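Local coordinates for protein dihydropteroate synthase 2 (Mycobacterium tuberculosis, PDB 2VP8) that probably lacks dihydropteroate synthase activity, having very low affinity for the pterin pyrophosphate substrate, although it seems able to bind the inhibitor dapsone, at residues C33-A38 with W110-Y115; D139-T144 with P150-V155; T185-V190 with V236-M241; A278-A283 with S303-R308; F286-H289 with A293-R296. One frame throughout, in Å; residues are numbered along the deposited sequence.

Contact 1 of 5, residues C33-A38 with W110-Y115; sequences CGRPVA and WLRGAY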
# COMPACT_ATOMS: atom_id res chain seq x y z
N CYS B 33 -13.96 22.69 -4.05
CA CYS B 33 -13.91 24.15 -4.21
C CYS B 33 -14.42 24.61 -5.57
O CYS B 33 -13.82 25.46 -6.20
CB CYS B 33 -12.49 24.70 -3.97
SG CYS B 33 -11.77 24.28 -2.37
N GLY B 34 -15.53 24.03 -6.01
CA GLY B 34 -16.16 24.41 -7.28
C GLY B 34 -15.40 24.00 -8.54
O GLY B 34 -15.78 24.41 -9.64
N ARG B 35 -14.35 23.20 -8.38
CA ARG B 35 -13.55 22.75 -9.52
C ARG B 35 -13.69 21.25 -9.78
O ARG B 35 -13.75 20.46 -8.84
CB ARG B 35 -12.07 23.08 -9.31
CG ARG B 35 -11.77 24.54 -9.05
CD ARG B 35 -12.01 25.37 -10.28
NE ARG B 35 -11.71 26.77 -10.02
CZ ARG B 35 -12.09 27.76 -10.81
NH1 ARG B 35 -12.80 27.51 -11.90
NH2 ARG B 35 -11.76 29.00 -10.49
N PRO B 36 -13.71 20.86 -11.07
CA PRO B 36 -13.71 19.45 -11.45
C PRO B 36 -12.51 18.73 -10.85
O PRO B 36 -11.38 19.24 -10.87
CB PRO B 36 -13.60 19.49 -12.98
CG PRO B 36 -13.16 20.88 -13.31
CD PRO B 36 -13.74 21.74 -12.25
N VAL B 37 -12.77 17.55 -10.31
CA VAL B 37 -11.81 16.81 -9.54
C VAL B 37 -12.18 15.34 -9.75
O VAL B 37 -13.36 15.01 -9.93
CB VAL B 37 -11.92 17.26 -8.05
CG1 VAL B 37 -12.56 16.19 -7.16
CG2 VAL B 37 -10.57 17.68 -7.51
N ALA B 38 -11.18 14.45 -9.77
CA ALA B 38 -11.42 13.02 -10.02
C ALA B 38 -12.54 12.50 -9.12
O ALA B 38 -12.60 12.86 -7.96
CB ALA B 38 -10.16 12.22 -9.81
N TRP B 110 -0.87 32.87 -14.74
CA TRP B 110 -0.60 32.04 -15.90
C TRP B 110 -1.32 30.70 -15.80
O TRP B 110 -1.90 30.24 -16.79
CB TRP B 110 0.90 31.80 -16.11
CG TRP B 110 1.13 30.77 -17.18
CD1 TRP B 110 1.15 30.98 -18.53
CD2 TRP B 110 1.31 29.35 -17.00
NE1 TRP B 110 1.35 29.80 -19.20
CE2 TRP B 110 1.45 28.78 -18.28
CE3 TRP B 110 1.37 28.52 -15.88
CZ2 TRP B 110 1.65 27.41 -18.48
CZ3 TRP B 110 1.57 27.15 -16.07
CH2 TRP B 110 1.71 26.61 -17.36
N LEU B 111 -1.26 30.09 -14.62
CA LEU B 111 -1.81 28.76 -14.40
C LEU B 111 -3.31 28.78 -14.65
O LEU B 111 -3.83 27.93 -15.36
CB LEU B 111 -1.46 28.27 -12.99
CG LEU B 111 -1.89 26.96 -12.30
CD1 LEU B 111 -2.38 25.86 -13.22
CD2 LEU B 111 -0.76 26.46 -11.44
N ARG B 112 -3.98 29.78 -14.09
CA ARG B 112 -5.42 29.96 -14.26
C ARG B 112 -5.76 30.18 -15.74
O ARG B 112 -6.80 29.71 -16.22
CB ARG B 112 -5.91 31.15 -13.42
CG ARG B 112 -7.41 31.41 -13.46
CD ARG B 112 -8.11 30.79 -12.28
NE ARG B 112 -8.28 29.37 -12.49
CZ ARG B 112 -8.40 28.46 -11.53
NH1 ARG B 112 -8.38 28.79 -10.24
NH2 ARG B 112 -8.54 27.18 -11.88
N GLY B 113 -4.88 30.89 -16.44
CA GLY B 113 -5.05 31.16 -17.87
C GLY B 113 -5.01 29.89 -18.69
O GLY B 113 -5.84 29.70 -19.57
N ALA B 114 -4.04 29.03 -18.38
CA ALA B 114 -3.78 27.80 -19.14
C ALA B 114 -4.81 26.73 -18.81
O ALA B 114 -5.28 26.01 -19.69
CB ALA B 114 -2.39 27.29 -18.84
N TYR B 115 -5.15 26.64 -17.53
CA TYR B 115 -6.07 25.63 -17.06
C TYR B 115 -7.18 26.27 -16.25
O TYR B 115 -7.11 26.33 -15.02
CB TYR B 115 -5.30 24.64 -16.20
CG TYR B 115 -4.27 23.85 -16.97
CD1 TYR B 115 -2.91 24.14 -16.86
CD2 TYR B 115 -4.65 22.80 -17.79
CE1 TYR B 115 -1.97 23.41 -17.56
CE2 TYR B 115 -3.72 22.07 -18.49
CZ TYR B 115 -2.39 22.37 -18.37
OH TYR B 115 -1.48 21.62 -19.08
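R35 and R112 lay their guanidinium groups over one another beside the TIM barrel, where the N-terminal hairpin of strands 30-32 and 35-37 meets the C-terminal end of helix 98-114. The CB of R35 leaves the strand in the direction of the helix, and CG lies beside the backbone N (chi1 -56°). A second bend at chi2 turns the chain, which then runs straight through CD to the guanidinium; the side chain also touches L119 of strand 119-123. NE is the first atom to meet R112, 3.7 Å from its NH2. CZ follows, 3.8 Å from the CZ of R112, and at the tip NH2 sits over the face of the other group, near its rim. The planes are tilted 33° from each other, so the groups overlap only near their rims. R112 arrives from the opposite direction along a chain bent at chi2 and chi3.

D139 probably makes this approach of two cations tolerable: its OD1 makes a salt bridge with R35 NH2, and OD2 one with R112 NH1. The latter nitrogen also hydrogen-bonds the carbonyl of G137. At closest, R35 NH2 and R112 NH1 are 3.4 Å apart, two donors with no bond between them.

Contact 2 of 5, residues D139-T144 with P150-V155; sequences DLINDT and PAMPEV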
# COMPACT_ATOMS: atom_id res chain seq x y z
N ASP B 139 -7.75 28.81 -5.35
CA ASP B 139 -9.04 28.37 -4.84
C ASP B 139 -8.92 27.88 -3.41
O ASP B 139 -9.91 27.83 -2.67
CB ASP B 139 -9.59 27.25 -5.72
CG ASP B 139 -9.46 27.57 -7.20
OD1 ASP B 139 -10.13 28.51 -7.67
OD2 ASP B 139 -8.69 26.88 -7.90
N LEU B 140 -7.70 27.53 -3.02
CA LEU B 140 -7.45 26.84 -1.76
C LEU B 140 -6.18 27.38 -1.15
O LEU B 140 -5.16 27.50 -1.82
CB LEU B 140 -7.33 25.33 -2.03
CG LEU B 140 -6.93 24.31 -0.95
CD1 LEU B 140 -7.93 24.30 0.22
CD2 LEU B 140 -6.84 22.95 -1.57
N ILE B 141 -6.23 27.73 0.13
CA ILE B 141 -5.01 28.09 0.84
C ILE B 141 -4.46 26.87 1.56
O ILE B 141 -5.15 26.23 2.37
CB ILE B 141 -5.22 29.24 1.83
CG1 ILE B 141 -5.93 30.42 1.14
CG2 ILE B 141 -3.87 29.68 2.42
CD1 ILE B 141 -6.60 31.37 2.08
N ASN B 142 -3.22 26.53 1.24
CA ASN B 142 -2.53 25.44 1.90
C ASN B 142 -1.54 25.99 2.91
O ASN B 142 -0.34 26.11 2.62
CB ASN B 142 -1.84 24.55 0.87
CG ASN B 142 -1.33 23.26 1.47
OD1 ASN B 142 -1.65 22.92 2.61
ND2 ASN B 142 -0.53 22.53 0.70
N ASP B 143 -2.06 26.34 4.09
CA ASP B 143 -1.23 26.82 5.20
C ASP B 143 -0.37 25.67 5.71
O ASP B 143 -0.79 24.89 6.56
CB ASP B 143 -2.10 27.41 6.32
CG ASP B 143 -1.27 28.08 7.41
OD1 ASP B 143 -0.04 27.82 7.48
OD2 ASP B 143 -1.85 28.85 8.22
N THR B 144 0.84 25.60 5.17
CA THR B 144 1.77 24.51 5.44
C THR B 144 2.36 24.53 6.87
O THR B 144 3.02 23.57 7.28
CB THR B 144 2.88 24.47 4.36
OG1 THR B 144 3.58 23.22 4.43
CG2 THR B 144 3.87 25.62 4.52
N PRO B 150 -2.97 34.39 12.44
CA PRO B 150 -4.38 34.30 12.85
C PRO B 150 -5.35 34.91 11.82
O PRO B 150 -6.53 34.55 11.80
CB PRO B 150 -4.42 35.09 14.16
CG PRO B 150 -3.24 35.99 14.10
CD PRO B 150 -2.19 35.24 13.36
N ALA B 151 -4.85 35.81 10.98
CA ALA B 151 -5.66 36.46 9.95
C ALA B 151 -6.00 35.55 8.77
O ALA B 151 -6.84 35.90 7.94
CB ALA B 151 -4.96 37.73 9.46
N MET B 152 -5.34 34.39 8.70
CA MET B 152 -5.47 33.49 7.55
C MET B 152 -6.90 33.01 7.24
O MET B 152 -7.33 33.08 6.09
CB MET B 152 -4.50 32.30 7.66
CG MET B 152 -4.39 31.46 6.40
SD MET B 152 -3.79 32.37 4.96
CE MET B 152 -2.02 32.26 5.21
N PRO B 153 -7.65 32.51 8.26
CA PRO B 153 -9.03 32.09 7.95
C PRO B 153 -9.89 33.24 7.42
O PRO B 153 -10.71 33.02 6.53
CB PRO B 153 -9.55 31.60 9.30
CG PRO B 153 -8.34 31.25 10.08
CD PRO B 153 -7.32 32.27 9.67
N GLU B 154 -9.69 34.44 7.96
CA GLU B 154 -10.37 35.64 7.47
C GLU B 154 -10.17 35.80 5.96
O GLU B 154 -11.13 36.08 5.23
CB GLU B 154 -9.88 36.90 8.20
CG GLU B 154 -10.95 37.66 8.99
CD GLU B 154 -11.12 37.16 10.42
OE1 GLU B 154 -11.54 35.97 10.60
OE2 GLU B 154 -10.86 37.98 11.38
N VAL B 155 -8.93 35.62 5.50
CA VAL B 155 -8.59 35.76 4.09
C VAL B 155 -9.37 34.77 3.22
O VAL B 155 -9.98 35.16 2.22
CB VAL B 155 -7.07 35.60 3.85
CG1 VAL B 155 -6.72 35.77 2.37
CG2 VAL B 155 -6.28 36.58 4.70
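M152 and I141 each bury about the same area in this contact, and D143 comes third. They join strand 140-142 to helix 152-159 in a beta-alpha-beta unit of the barrel, completed by strand 162-166. M152 points from the first turn of the helix toward the strand, its CG anti to the backbone N (chi1 -170°). A bend at chi2 (61°) then turns SD to 3.7 Å from I141 CG2 and 4.1 Å from I141 CD1. The sulfur therefore meets both branches of the isoleucine. I141 CD1 goes on toward the next turn of the helix, where V155 CG1 lies 4.4 Å away. A130 of helix 127-136 and L163 of strand 162-166 pack on both I141 and M152.

Beyond the sulfur, D143 adds only packing: its OD2 is 4.1 Å from M152 CG. OD1 accepts hydrogen bonds from the backbone N of W145 and of G146 in the loop after the strand. The side chain of H220, probably a mark of family members without synthase activity, is about 8 Å from that of D143. No hydrogen bond spans the contact, so it probably rests on dispersion and the burial of apolar surface.

Contact 3 of 5, residues T185-V190 with V236-M241; sequences TTRGVV and VADLVM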
# COMPACT_ATOMS: atom_id res chain seq x y z
N THR B 185 -2.29 7.50 27.12
CA THR B 185 -2.11 6.36 26.22
C THR B 185 -1.83 6.74 24.76
O THR B 185 -2.12 7.85 24.33
CB THR B 185 -3.32 5.38 26.30
OG1 THR B 185 -3.09 4.25 25.45
CG2 THR B 185 -4.62 6.08 25.88
N THR B 186 -1.27 5.78 24.02
CA THR B 186 -1.00 5.90 22.59
C THR B 186 -2.27 6.24 21.78
O THR B 186 -2.19 6.80 20.70
CB THR B 186 -0.33 4.61 22.05
OG1 THR B 186 -0.51 4.50 20.63
CG2 THR B 186 -0.91 3.37 22.73
N ARG B 187 -3.42 5.88 22.33
CA ARG B 187 -4.71 6.28 21.77
C ARG B 187 -4.93 7.79 21.94
O ARG B 187 -5.40 8.46 21.02
CB ARG B 187 -5.85 5.48 22.43
CG ARG B 187 -7.26 5.94 22.07
CD ARG B 187 -7.59 5.64 20.61
NE ARG B 187 -8.59 6.56 20.08
CZ ARG B 187 -9.10 6.49 18.86
NH1 ARG B 187 -8.71 5.53 18.02
NH2 ARG B 187 -10.01 7.37 18.46
N GLY B 188 -4.56 8.31 23.11
CA GLY B 188 -4.70 9.73 23.43
C GLY B 188 -3.90 10.66 22.53
O GLY B 188 -4.33 11.78 22.25
N VAL B 189 -2.74 10.19 22.07
CA VAL B 189 -1.89 10.95 21.16
C VAL B 189 -2.66 11.26 19.87
O VAL B 189 -2.59 12.38 19.35
CB VAL B 189 -0.58 10.20 20.84
CG1 VAL B 189 0.28 10.98 19.87
CG2 VAL B 189 0.20 9.93 22.12
N VAL B 190 -3.40 10.27 19.39
CA VAL B 190 -4.23 10.41 18.20
C VAL B 190 -5.38 11.38 18.48
O VAL B 190 -5.63 12.29 17.69
CB VAL B 190 -4.79 9.04 17.72
CG1 VAL B 190 -5.83 9.21 16.63
CG2 VAL B 190 -3.65 8.14 17.23
N VAL B 236 -5.38 6.77 10.37
CA VAL B 236 -6.03 7.55 9.32
C VAL B 236 -7.55 7.41 9.39
O VAL B 236 -8.23 8.42 9.47
CB VAL B 236 -5.49 7.21 7.89
CG1 VAL B 236 -6.31 7.88 6.82
CG2 VAL B 236 -4.04 7.65 7.75
N ALA B 237 -8.06 6.18 9.40
CA ALA B 237 -9.50 5.90 9.56
C ALA B 237 -10.15 6.78 10.62
O ALA B 237 -11.23 7.33 10.39
CB ALA B 237 -9.74 4.44 9.89
N ASP B 238 -9.49 6.91 11.78
CA ASP B 238 -9.98 7.78 12.84
C ASP B 238 -10.02 9.24 12.38
O ASP B 238 -11.02 9.93 12.59
CB ASP B 238 -9.16 7.60 14.12
CG ASP B 238 -9.29 6.21 14.71
OD1 ASP B 238 -10.43 5.80 15.02
OD2 ASP B 238 -8.27 5.51 14.85
N LEU B 239 -8.95 9.70 11.73
CA LEU B 239 -8.93 11.03 11.14
C LEU B 239 -10.08 11.21 10.15
O LEU B 239 -10.78 12.22 10.19
CB LEU B 239 -7.59 11.32 10.44
CG LEU B 239 -6.29 11.62 11.20
CD1 LEU B 239 -6.54 12.38 12.50
CD2 LEU B 239 -5.48 10.38 11.44
N VAL B 240 -10.25 10.23 9.26
CA VAL B 240 -11.30 10.26 8.23
C VAL B 240 -12.69 10.31 8.86
O VAL B 240 -13.54 11.07 8.42
CB VAL B 240 -11.19 9.04 7.30
CG1 VAL B 240 -12.37 8.97 6.31
CG2 VAL B 240 -9.86 9.06 6.56
N MET B 241 -12.88 9.52 9.91
CA MET B 241 -14.14 9.44 10.63
C MET B 241 -14.58 10.75 11.30
O MET B 241 -15.74 10.87 11.72
CB MET B 241 -14.07 8.32 11.68
CG MET B 241 -14.33 6.92 11.13
SD MET B 241 -15.91 6.75 10.25
CE MET B 241 -17.11 6.97 11.58
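V190 and R187, one turn apart on helix 186-207, both turn to a single residue of helix 236-241, D238. In the closer-packed, buried part V190 points toward helix 236-241, and its CG1 rests 4.5 Å from D238 CB, with L239 a little further off on the same inner side. Even this is light packing.

Toward solvent the contact is looser and ionic. The CG of exposed R187 is anti to the backbone N (chi1 172°), and after a bend at chi2 the chain stretches across to the acid. NH1 forms a salt bridge with D238 OD2 at 3.2 Å, though the position of that oxygen is doubtful. D238 OD1 lies in the guanidinium plane at its edge, 3.5 Å from R187 NH1. As modelled the two planes are perpendicular, which does not suit a paired, side-by-side salt bridge. A weak, long ion pair links NH2 to D191.

Around this joint, H235 packs on both R187 and V190, while I194, a turn further along helix 186-207, covers D238 and L239. On its far side helix 236-241 sets V236 against A281, just after helix 267-280.

Contact 4 of 5, residues A278-A283 with S303-R308; sequences AAAAGA and SIQGVR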
# COMPACT_ATOMS: atom_id res chain seq x y z
N ALA B 278 -3.37 4.66 3.50
CA ALA B 278 -4.07 5.89 3.82
C ALA B 278 -5.31 6.03 2.93
O ALA B 278 -6.40 6.36 3.41
CB ALA B 278 -3.14 7.09 3.67
N ALA B 279 -5.13 5.77 1.63
CA ALA B 279 -6.23 5.81 0.67
C ALA B 279 -7.31 4.79 1.01
O ALA B 279 -8.49 5.05 0.82
CB ALA B 279 -5.72 5.59 -0.72
N ALA B 280 -6.92 3.63 1.52
CA ALA B 280 -7.88 2.57 1.83
C ALA B 280 -8.69 2.91 3.07
O ALA B 280 -9.80 2.40 3.25
CB ALA B 280 -7.19 1.23 1.98
N ALA B 281 -8.15 3.77 3.92
CA ALA B 281 -8.83 4.17 5.13
C ALA B 281 -9.72 5.40 4.92
O ALA B 281 -10.44 5.82 5.84
CB ALA B 281 -7.83 4.40 6.26
N GLY B 282 -9.67 5.98 3.72
CA GLY B 282 -10.61 7.04 3.33
C GLY B 282 -10.04 8.44 3.23
O GLY B 282 -10.79 9.42 3.17
N ALA B 283 -8.72 8.55 3.23
CA ALA B 283 -8.06 9.84 2.99
C ALA B 283 -8.54 10.42 1.66
O ALA B 283 -8.67 9.68 0.68
CB ALA B 283 -6.54 9.65 3.00
N SER B 303 -9.84 0.39 -7.37
CA SER B 303 -10.28 -0.83 -8.04
C SER B 303 -10.56 -1.97 -7.06
O SER B 303 -11.58 -2.63 -7.14
CB SER B 303 -9.26 -1.30 -9.08
OG SER B 303 -9.19 -0.39 -10.14
N ILE B 304 -9.63 -2.19 -6.13
CA ILE B 304 -9.81 -3.20 -5.10
C ILE B 304 -11.08 -2.95 -4.31
O ILE B 304 -11.90 -3.85 -4.15
CB ILE B 304 -8.57 -3.28 -4.17
CG1 ILE B 304 -7.38 -3.87 -4.93
CG2 ILE B 304 -8.86 -4.10 -2.90
CD1 ILE B 304 -6.04 -3.56 -4.33
N GLN B 305 -11.26 -1.71 -3.85
CA GLN B 305 -12.39 -1.37 -2.97
C GLN B 305 -13.75 -1.21 -3.67
O GLN B 305 -14.78 -1.38 -3.04
CB GLN B 305 -12.09 -0.10 -2.16
CG GLN B 305 -11.09 -0.30 -1.03
CD GLN B 305 -10.95 0.92 -0.14
OE1 GLN B 305 -11.14 2.06 -0.57
NE2 GLN B 305 -10.60 0.69 1.13
N GLY B 306 -13.74 -0.89 -4.97
CA GLY B 306 -14.97 -0.45 -5.63
C GLY B 306 -15.42 -1.10 -6.92
O GLY B 306 -16.46 -0.72 -7.47
N VAL B 307 -14.67 -2.08 -7.43
CA VAL B 307 -15.05 -2.75 -8.69
C VAL B 307 -16.16 -3.80 -8.49
O VAL B 307 -15.94 -4.85 -7.87
CB VAL B 307 -13.81 -3.30 -9.49
CG1 VAL B 307 -13.31 -4.62 -8.91
CG2 VAL B 307 -14.15 -3.45 -10.97
N ARG B 308 -17.35 -3.52 -9.01
CA ARG B 308 -18.49 -4.39 -8.73
C ARG B 308 -19.36 -4.80 -9.93
O ARG B 308 -20.32 -5.56 -9.75
CB ARG B 308 -19.34 -3.80 -7.58
CG ARG B 308 -18.54 -3.48 -6.30
CD ARG B 308 -19.36 -3.60 -5.01
NE ARG B 308 -19.68 -4.99 -4.69
CZ ARG B 308 -20.33 -5.39 -3.59
NH1 ARG B 308 -20.74 -4.52 -2.69
NH2 ARG B 308 -20.56 -6.68 -3.40
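Q305 reaches from helix 291-306 to A280 and donates a hydrogen bond from its NE2 to the A280 carbonyl O, 2.8 Å away. The bond is nearly straight, with an N-H...O angle of 158°. The donor lies in the carbonyl plane on a lone pair of the oxygen, with a C=O...N angle of 113°, and the acceptor falls almost exactly in the plane of the amide. The same NE2 also sits 3.6 Å from A280 CB, so the amide end lies against the alanine as well as bonding to it. OE1 makes no hydrogen bond across this contact; its nearest atoms there, A280 CA and A280 O, are 4.1 Å away.

What places the amide is an extended chain beyond CG, set off from the helix with CG beside the backbone N (chi1 -73°). What presents the carbonyl is the end of helix 267-280, which finishes in a Schellman motif. There G282 takes positive phi, and A283 N bonds back to A278 O. Further out, V301 packs on A279 and A280, and L298 on A279, bringing the two helices together. The second subunit also touches this end of the chain: its L230 packs on I304 and its R234 hydrogen-bonds the V307 carbonyl.

One neutral amide thus supplies an N-H to a last-turn carbonyl at the surface. At the C-terminal, electronegative end of a helix, such a donor is probably favourable.

Contact 5 of 5, residues F286-H289 with A293-R296; sequences FRVH and ATRR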
# COMPACT_ATOMS: atom_id res chain seq x y z
N PHE B 286 -3.86 13.63 -1.51
CA PHE B 286 -2.46 13.32 -1.29
C PHE B 286 -1.56 14.36 -1.94
O PHE B 286 -1.63 14.60 -3.15
CB PHE B 286 -2.14 11.92 -1.82
CG PHE B 286 -2.73 10.82 -1.00
CD1 PHE B 286 -3.99 10.32 -1.29
CD2 PHE B 286 -2.03 10.28 0.07
CE1 PHE B 286 -4.56 9.32 -0.53
CE2 PHE B 286 -2.58 9.26 0.84
CZ PHE B 286 -3.86 8.78 0.54
N ARG B 287 -0.71 14.97 -1.12
CA ARG B 287 0.25 15.96 -1.60
C ARG B 287 1.55 15.28 -2.01
O ARG B 287 2.23 14.67 -1.18
CB ARG B 287 0.52 16.99 -0.50
CG ARG B 287 1.15 18.27 -1.00
CD ARG B 287 1.24 19.25 0.14
NE ARG B 287 1.79 20.53 -0.29
CZ ARG B 287 2.94 21.03 0.14
NH1 ARG B 287 3.67 20.35 1.02
NH2 ARG B 287 3.36 22.20 -0.30
N VAL B 288 1.89 15.39 -3.29
CA VAL B 288 3.01 14.66 -3.86
C VAL B 288 3.82 15.52 -4.82
O VAL B 288 3.34 16.55 -5.30
CB VAL B 288 2.56 13.36 -4.60
CG1 VAL B 288 1.73 12.48 -3.70
CG2 VAL B 288 1.78 13.69 -5.84
N HIS B 289 5.05 15.09 -5.09
CA HIS B 289 5.84 15.63 -6.19
C HIS B 289 5.57 14.80 -7.45
O HIS B 289 5.28 15.36 -8.51
CB HIS B 289 7.32 15.58 -5.87
CG HIS B 289 7.73 16.47 -4.74
ND1 HIS B 289 7.71 16.06 -3.42
CD2 HIS B 289 8.17 17.75 -4.73
CE1 HIS B 289 8.12 17.05 -2.65
NE2 HIS B 289 8.41 18.09 -3.42
N ALA B 293 2.96 8.02 -10.13
CA ALA B 293 3.13 6.85 -9.26
C ALA B 293 2.00 6.81 -8.25
O ALA B 293 1.43 5.75 -7.97
CB ALA B 293 4.47 6.87 -8.55
N THR B 294 1.66 7.98 -7.73
CA THR B 294 0.58 8.10 -6.76
C THR B 294 -0.75 7.81 -7.44
O THR B 294 -1.57 7.06 -6.89
CB THR B 294 0.58 9.48 -6.10
OG1 THR B 294 1.85 9.68 -5.48
CG2 THR B 294 -0.52 9.57 -5.06
N ARG B 295 -0.96 8.35 -8.63
CA ARG B 295 -2.22 8.12 -9.31
C ARG B 295 -2.47 6.62 -9.47
O ARG B 295 -3.58 6.15 -9.19
CB ARG B 295 -2.28 8.80 -10.67
CG ARG B 295 -3.69 8.80 -11.24
CD ARG B 295 -3.71 9.07 -12.71
NE ARG B 295 -3.07 8.00 -13.46
CZ ARG B 295 -1.89 8.11 -14.06
NH1 ARG B 295 -1.20 9.25 -13.99
NH2 ARG B 295 -1.40 7.07 -14.73
N ARG B 296 -1.44 5.89 -9.89
CA ARG B 296 -1.55 4.46 -10.13
C ARG B 296 -1.86 3.65 -8.86
O ARG B 296 -2.55 2.65 -8.92
CB ARG B 296 -0.32 3.93 -10.87
CG ARG B 296 -0.31 4.38 -12.32
CD ARG B 296 0.73 3.67 -13.15
NE ARG B 296 2.07 4.08 -12.76
CZ ARG B 296 2.81 4.98 -13.41
NH1 ARG B 296 2.36 5.57 -14.51
NH2 ARG B 296 4.02 5.27 -12.94
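V288 and T294 meet tip to tip because of how each is turned about its first torsion. In V288, chi1 of -54° places CG1 beside the backbone N and pushes it out toward the helix. In T294, chi1 of -58° sets OG1 beside its own backbone N and CG2 anti to it, so hydroxyl and methyl both face the strand. CG1 of the valine then stands before the fork of the threonine, 3.3 Å from OG1 and 3.9 Å from CG2. F286, two residues back on the strand, adds its CB, 4.3 Å from T294 CG2. Its ring leads away from T294 to pack on T275, A278 and A279 of helix 267-280.

The contact joins strand 285-288 of the TIM barrel to helix 291-306, which follows it and covers it from outside. R287, between F286 and V288, leaves the strand the other way and makes salt bridges with D83 and D123 on the inner side, touching H220. R296 makes a salt bridge with E269 of the second subunit.

The hydroxyl is buried against a methyl group, yet it is satisfied: it hydrogen-bonds the carbonyl O of E290, four residues back, just before the helix. With its hydroxyl bonded to E290, T294 can probably pack against V288 through both OG1 and CG2 without a polar partner on the strand.

How the contacts relate
From the N terminus, contact 1 closes the first long loop, bringing the opening hairpin to the end of helix 98-114. Contact 2 follows with a short strand-to-helix closure, and its D139 ties the two together. Contact 3 then spans 46 residues to pair helices 186-207 and 236-241, touching contact 4 where V240 packs on A281 and G282. Contact 4 ties helix 267-280 to the last helix; contact 5 lies wholly within its loop and shares helix 291-306, with F286 packing on A278 and A279. No loops cross. The strands of contacts 2 and 5 belong to one sheet, N142 packing on R287, and contacts 4 and 5 both touch the second subunit.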